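Local coordinates for putative lipoprotein (Clostridium perfringens ATCC 13124, PDB 4R7R) that is of unknown function but, as a putative lipoprotein classed as lipid-binding, folds as an antiparallel sheet with helices packed on it, at residues Arg26-Met30 with Phe119-Phe124; Asp88-Leu93 with Asp103-Lys108. One frame throughout, in Å; residues are numbered along the deposited sequence.

In the fold
Both contacts involve the same antiparallel sheet, but at different places: contact 1 lies toward the 35-37 end, contact 2 toward the 58-59 end; their centres lie about 16 Å apart, and their nearest atoms about 8 Å. Contact 1 sets helix 116-125 on strand 24-29 through apolar packing, mostly of side chains, chiefly one leucine among hydrophobic helix residues. Contact 2 joins two neighbouring strands within the sheet by main-chain hydrogen bonds, with side chains packing on both faces. Each is partly buried. Contact 2 sits closer to the centre of the chain and grades from buried strand residues to an exposed end with aspartates and a lysine. In the chain, strand 103-106 is followed by helix 116-125.

Contact 1. Residues Arg26-Met30 with Phe119-Phe124; sequences RLLDM and FCQYVF
Strand 26-29, through Leu27, meets helix 119-124 nearly at a right angle: the two axes cross at -96° and come no closer than 9.7 Å, with Leu27 and Cys120 the nearest pair of CA atoms at 7.3 Å. That spacing is bridged by side chains. Leu27 points at the helix, as do Cys120, Val123 and Phe124 from the other side. Its outer branch is carried well forward, because CD1 stands nearly opposite CA about the CB-CG bond (chi2 -170°). CD1 therefore butts against Val123, 3.5 Å from its CB and close to both of its methyls as well, the two side chains crossing at a slant. The other methyl, CD2, leans toward the thiol of Cys120, lying 4.1 Å from SG. In the two-layer alpha-beta arrangement, strand 24-29 runs between strands 35-37 and 70-75, and helix 116-125 lies across them; Leu27 and the helix residues Val123 and Phe124 all touch Val36, while Cys120 reaches Tyr70. Phe124 closes the Leu27 site from the C-terminal side of the helix. Its ring comes up obliquely to the strand, CE1 3.9 Å from Leu27 CB, and its far corner CZ rests near the main chain, 3.7 Å from Asp29 N. Asp29 also gives its CB to that corner, but its carboxylate turns elsewhere: with CG swung opposite the backbone N (chi1 -170°), OD1 accepts from the main-chain N of Asn31 in the turn that follows the strand. Behind Val123, the Phe119 ring takes the CG2 methyl of that valine on one face, 3.5 Å above its plane and off toward the rim. The same ring only grazes Leu27, whose CD1 approaches CE2 at 4.5 Å.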
loop_
_atom_site.group_PDB
_atom_site.type_symbol
_atom_site.label_atom_id
_atom_site.label_comp_id
_atom_site.label_asym_id
_atom_site.label_seq_id
_atom_site.Cartn_x
_atom_site.Cartn_y
_atom_site.Cartn_z
ATOM N N ARG A 26 -7.840 -4.013 -5.734
ATOM C CA ARG A 26 -8.600 -3.026 -6.463
ATOM C C ARG A 26 -7.864 -1.718 -6.417
ATOM O O ARG A 26 -7.443 -1.296 -5.352
ATOM C CB ARG A 26 -9.982 -2.857 -5.866
ATOM C CG ARG A 26 -11.061 -3.415 -6.720
ATOM C CD ARG A 26 -12.379 -3.389 -5.978
ATOM N NE ARG A 26 -12.278 -3.911 -4.615
ATOM C CZ ARG A 26 -12.533 -3.194 -3.525
ATOM N NH1 ARG A 26 -12.901 -1.919 -3.637
ATOM N NH2 ARG A 26 -12.427 -3.751 -2.325
ATOM N N LEU A 27 -7.694 -1.095 -7.576
ATOM C CA LEU A 27 -7.076 0.216 -7.666
ATOM C C LEU A 27 -8.132 1.287 -7.927
ATOM O O LEU A 27 -8.995 1.124 -8.795
ATOM C CB LEU A 27 -6.026 0.246 -8.775
ATOM C CG LEU A 27 -4.790 -0.636 -8.654
ATOM C CD1 LEU A 27 -3.782 -0.264 -9.729
ATOM C CD2 LEU A 27 -4.176 -0.476 -7.283
ATOM N N LEU A 28 -8.051 2.380 -7.173
ATOM C CA LEU A 28 -8.904 3.540 -7.388
ATOM C C LEU A 28 -8.080 4.792 -7.742
ATOM O O LEU A 28 -7.206 5.200 -6.971
ATOM C CB LEU A 28 -9.751 3.803 -6.140
ATOM C CG LEU A 28 -10.722 4.979 -6.243
ATOM C CD1 LEU A 28 -11.797 4.645 -7.248
ATOM C CD2 LEU A 28 -11.327 5.297 -4.893
ATOM N N ASP A 29 -8.365 5.396 -8.899
ATOM C CA ASP A 29 -7.760 6.672 -9.300
ATOM C C ASP A 29 -8.437 7.815 -8.521
ATOM O O ASP A 29 -9.643 8.016 -8.638
ATOM C CB ASP A 29 -7.895 6.861 -10.826
ATOM C CG ASP A 29 -7.076 8.044 -11.380
ATOM O OD1 ASP A 29 -7.039 9.115 -10.739
ATOM O OD2 ASP A 29 -6.483 7.911 -12.485
HETATM N N MSE A 30 -7.673 8.554 -7.719
HETATM C CA MSE A 30 -8.266 9.580 -6.854
HETATM C C MSE A 30 -8.554 10.904 -7.568
HETATM O O MSE A 30 -9.083 11.833 -6.968
HETATM C CB MSE A 30 -7.366 9.844 -5.641
HETATM C CG MSE A 30 -7.359 8.718 -4.619
HETATM SE SE MSE A 30 -9.157 8.140 -4.164
HETATM C CE MSE A 30 -9.487 9.396 -2.703
ATOM N N PHE A 119 3.639 1.601 -10.473
ATOM C CA PHE A 119 2.822 0.399 -10.599
ATOM C C PHE A 119 1.350 0.730 -10.907
ATOM O O PHE A 119 0.727 0.095 -11.768
ATOM C CB PHE A 119 2.885 -0.454 -9.321
ATOM C CG PHE A 119 1.970 -1.644 -9.359
ATOM C CD1 PHE A 119 2.352 -2.805 -10.038
ATOM C CD2 PHE A 119 0.713 -1.596 -8.756
ATOM C CE1 PHE A 119 1.508 -3.894 -10.109
ATOM C CE2 PHE A 119 -0.143 -2.681 -8.819
ATOM C CZ PHE A 119 0.257 -3.838 -9.501
ATOM N N CYS A 120 0.790 1.705 -10.192
ATOM C CA CYS A 120 -0.608 2.049 -10.381
ATOM C C CYS A 120 -0.858 2.633 -11.768
ATOM O O CYS A 120 -1.870 2.316 -12.400
ATOM C CB CYS A 120 -1.070 3.020 -9.297
ATOM S SG CYS A 120 -1.195 2.245 -7.648
ATOM N N GLN A 121 0.066 3.463 -12.257
ATOM C CA GLN A 121 -0.096 4.070 -13.582
ATOM C C GLN A 121 -0.051 2.987 -14.639
ATOM O O GLN A 121 -0.770 3.042 -15.630
ATOM C CB GLN A 121 0.977 5.126 -13.852
ATOM C CG GLN A 121 0.738 6.444 -13.120
ATOM C CD GLN A 121 1.788 7.499 -13.418
ATOM O OE1 GLN A 121 2.140 7.737 -14.582
ATOM N NE2 GLN A 121 2.299 8.141 -12.367
ATOM N N TYR A 122 0.781 1.980 -14.387
ATOM C CA TYR A 122 0.947 0.854 -15.290
ATOM C C TYR A 122 -0.310 -0.027 -15.379
ATOM O O TYR A 122 -0.701 -0.431 -16.482
ATOM C CB TYR A 122 2.159 0.022 -14.856
ATOM C CG TYR A 122 2.094 -1.430 -15.251
ATOM C CD1 TYR A 122 2.397 -1.840 -16.543
ATOM C CD2 TYR A 122 1.736 -2.396 -14.323
ATOM C CE1 TYR A 122 2.331 -3.175 -16.897
ATOM C CE2 TYR A 122 1.667 -3.728 -14.666
ATOM C CZ TYR A 122 1.968 -4.115 -15.948
ATOM O OH TYR A 122 1.888 -5.459 -16.264
ATOM N N VAL A 123 -0.944 -0.330 -14.243
ATOM C CA VAL A 123 -2.150 -1.160 -14.274
ATOM C C VAL A 123 -3.250 -0.480 -15.078
ATOM O O VAL A 123 -3.909 -1.115 -15.902
ATOM C CB VAL A 123 -2.693 -1.471 -12.875
ATOM C CG1 VAL A 123 -4.076 -2.110 -12.991
ATOM C CG2 VAL A 123 -1.740 -2.379 -12.122
ATOM N N PHE A 124 -3.410 0.824 -14.863
ATOM C CA PHE A 124 -4.399 1.610 -15.587
ATOM C C PHE A 124 -4.108 1.735 -17.086
ATOM O O PHE A 124 -5.043 1.773 -17.901
ATOM C CB PHE A 124 -4.513 3.009 -14.972
ATOM C CG PHE A 124 -5.369 3.056 -13.747
ATOM C CD1 PHE A 124 -4.799 3.095 -12.485
ATOM C CD2 PHE A 124 -6.744 3.039 -13.852
ATOM C CE1 PHE A 124 -5.582 3.126 -11.341
ATOM C CE2 PHE A 124 -7.542 3.070 -12.712
ATOM C CZ PHE A 124 -6.958 3.112 -11.450
#

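Contact 2. Residues Asp88-Leu93 with Asp103-Lys108; sequences DDLITL and DYLSLK
Asp103 pairs with Leu93 through two main-chain bonds, its N donating to Leu93 O at 2.9 Å and its O accepting from Leu93 N; its carboxylate is held by Thr11, His10 and Arg101. Tyr104 stands beside Thr92 in a non-hydrogen-bonded pair. The two side chains point the same way, and Thr92 CG2 sits over a face of the ring, 4.1 Å from its centroid, as a CH-pi contact. Leu105 returns to a hydrogen-bonded pair: Ile91 N reaches Leu105 O almost straight (168° at the hydrogen), and Leu105 N answers to Ile91 O. On the face shared with Ile91 and Leu93, Leu105 CD1 meets Ile91 CG1 at 3.9 Å and also brushes Leu93 CB. Ser106 lies opposite Leu90, on the Tyr104 face. Leu107 has left the strand, yet its N still donates to Asp89 O at 2.8 Å, though bent to 139°, while its side chain crosses that of Ile91 at about a right angle, Leu107 CD1 3.8 Å from Ile91 CG2. Lys108 folds back at the exposed end, with CE against Asp88 O; the Asp89 carboxylate forms a salt bridge with Lys115. Alternating hydrogen-bonded and non-hydrogen-bonded pairs mark antiparallel pairing, and strands 90-95 and 103-106, consecutive in the chain, form a beta hairpin within the larger sheet.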
loop_
_atom_site.group_PDB
_atom_site.type_symbol
_atom_site.label_atom_id
_atom_site.label_comp_id
_atom_site.label_asym_id
_atom_site.label_seq_id
_atom_site.Cartn_x
_atom_site.Cartn_y
_atom_site.Cartn_z
ATOM N N ASP A 88 6.399 11.221 -4.052
ATOM C CA ASP A 88 7.705 10.971 -3.442
ATOM C C ASP A 88 7.856 9.608 -2.793
ATOM O O ASP A 88 8.681 9.461 -1.894
ATOM C CB ASP A 88 8.010 12.036 -2.390
ATOM C CG ASP A 88 8.415 13.351 -3.000
ATOM O OD1 ASP A 88 8.285 13.513 -4.245
ATOM O OD2 ASP A 88 8.871 14.225 -2.224
ATOM N N ASP A 89 7.061 8.635 -3.231
ATOM C CA ASP A 89 7.169 7.258 -2.752
ATOM C C ASP A 89 6.712 7.112 -1.302
ATOM O O ASP A 89 7.040 6.134 -0.622
ATOM C CB ASP A 89 8.603 6.739 -2.918
ATOM C CG ASP A 89 8.935 6.432 -4.359
ATOM O OD1 ASP A 89 7.999 6.027 -5.085
ATOM O OD2 ASP A 89 10.111 6.600 -4.774
ATOM N N LEU A 90 5.936 8.085 -0.842
ATOM C CA LEU A 90 5.253 7.997 0.446
ATOM C C LEU A 90 3.935 7.229 0.307
ATOM O O LEU A 90 3.160 7.472 -0.616
ATOM C CB LEU A 90 4.995 9.410 0.997
ATOM C CG LEU A 90 4.127 9.628 2.251
ATOM C CD1 LEU A 90 4.776 9.033 3.517
ATOM C CD2 LEU A 90 3.796 11.112 2.452
ATOM N N ILE A 91 3.678 6.299 1.221
ATOM C CA ILE A 91 2.407 5.584 1.242
ATOM C C ILE A 91 1.920 5.459 2.686
ATOM O O ILE A 91 2.699 5.640 3.624
ATOM C CB ILE A 91 2.517 4.168 0.624
ATOM C CG1 ILE A 91 3.262 3.232 1.567
ATOM C CG2 ILE A 91 3.208 4.183 -0.740
ATOM C CD1 ILE A 91 3.145 1.788 1.171
ATOM N N THR A 92 0.630 5.183 2.865
ATOM C CA THR A 92 0.098 4.827 4.173
ATOM C C THR A 92 -0.624 3.497 4.027
ATOM O O THR A 92 -1.044 3.129 2.925
ATOM C CB THR A 92 -0.877 5.874 4.757
ATOM O OG1 THR A 92 -2.041 5.984 3.924
ATOM C CG2 THR A 92 -0.196 7.236 4.921
ATOM N N LEU A 93 -0.772 2.789 5.139
ATOM C CA LEU A 93 -1.260 1.423 5.125
ATOM C C LEU A 93 -2.039 1.175 6.415
ATOM O O LEU A 93 -1.540 1.457 7.528
ATOM C CB LEU A 93 -0.085 0.440 4.982
ATOM C CG LEU A 93 -0.356 -1.031 4.622
ATOM C CD1 LEU A 93 0.918 -1.677 4.085
ATOM C CD2 LEU A 93 -0.887 -1.827 5.815
ATOM N N ASP A 103 -0.018 3.100 9.344
ATOM C CA ASP A 103 1.411 2.924 9.091
ATOM C C ASP A 103 1.894 3.948 8.044
ATOM O O ASP A 103 1.191 4.227 7.063
ATOM C CB ASP A 103 1.704 1.506 8.577
ATOM C CG ASP A 103 1.889 0.471 9.693
ATOM O OD1 ASP A 103 1.427 0.660 10.856
ATOM O OD2 ASP A 103 2.506 -0.571 9.374
ATOM N N TYR A 104 3.086 4.499 8.236
ATOM C CA TYR A 104 3.662 5.413 7.252
ATOM C C TYR A 104 4.967 4.830 6.762
ATOM O O TYR A 104 5.844 4.479 7.571
ATOM C CB TYR A 104 3.890 6.818 7.843
ATOM C CG TYR A 104 2.615 7.559 8.196
ATOM C CD1 TYR A 104 2.169 8.637 7.418
ATOM C CD2 TYR A 104 1.849 7.182 9.307
ATOM C CE1 TYR A 104 0.990 9.325 7.744
ATOM C CE2 TYR A 104 0.665 7.848 9.636
ATOM C CZ TYR A 104 0.240 8.920 8.856
ATOM O OH TYR A 104 -0.930 9.574 9.191
ATOM N N LEU A 105 5.111 4.734 5.445
ATOM C CA LEU A 105 6.332 4.207 4.868
ATOM C C LEU A 105 6.850 5.134 3.778
ATOM O O LEU A 105 6.062 5.691 3.014
ATOM C CB LEU A 105 6.111 2.809 4.285
ATOM C CG LEU A 105 5.410 1.702 5.081
ATOM C CD1 LEU A 105 3.911 1.878 5.133
ATOM C CD2 LEU A 105 5.722 0.355 4.449
ATOM N N SER A 106 8.170 5.303 3.723
ATOM C CA SER A 106 8.838 5.859 2.554
ATOM C C SER A 106 9.451 4.709 1.759
ATOM O O SER A 106 10.080 3.814 2.332
ATOM C CB SER A 106 9.916 6.865 2.956
ATOM O OG SER A 106 10.662 7.291 1.821
ATOM N N LEU A 107 9.277 4.739 0.439
ATOM C CA LEU A 107 9.699 3.634 -0.426
ATOM C C LEU A 107 10.853 3.991 -1.329
ATOM O O LEU A 107 11.016 3.378 -2.375
ATOM C CB LEU A 107 8.533 3.157 -1.307
ATOM C CG LEU A 107 7.289 2.682 -0.562
ATOM C CD1 LEU A 107 6.251 2.077 -1.520
ATOM C CD2 LEU A 107 7.693 1.689 0.502
ATOM N N LYS A 108 11.651 4.977 -0.956
ATOM C CA LYS A 108 12.725 5.406 -1.845
ATOM C C LYS A 108 13.808 4.331 -2.062
ATOM O O LYS A 108 14.340 4.196 -3.178
ATOM C CB LYS A 108 13.350 6.701 -1.326
ATOM C CG LYS A 108 12.543 7.920 -1.708
ATOM C CD LYS A 108 12.540 8.971 -0.616
ATOM C CE LYS A 108 11.577 10.100 -0.963
ATOM N NZ LYS A 108 11.760 10.562 -2.376
#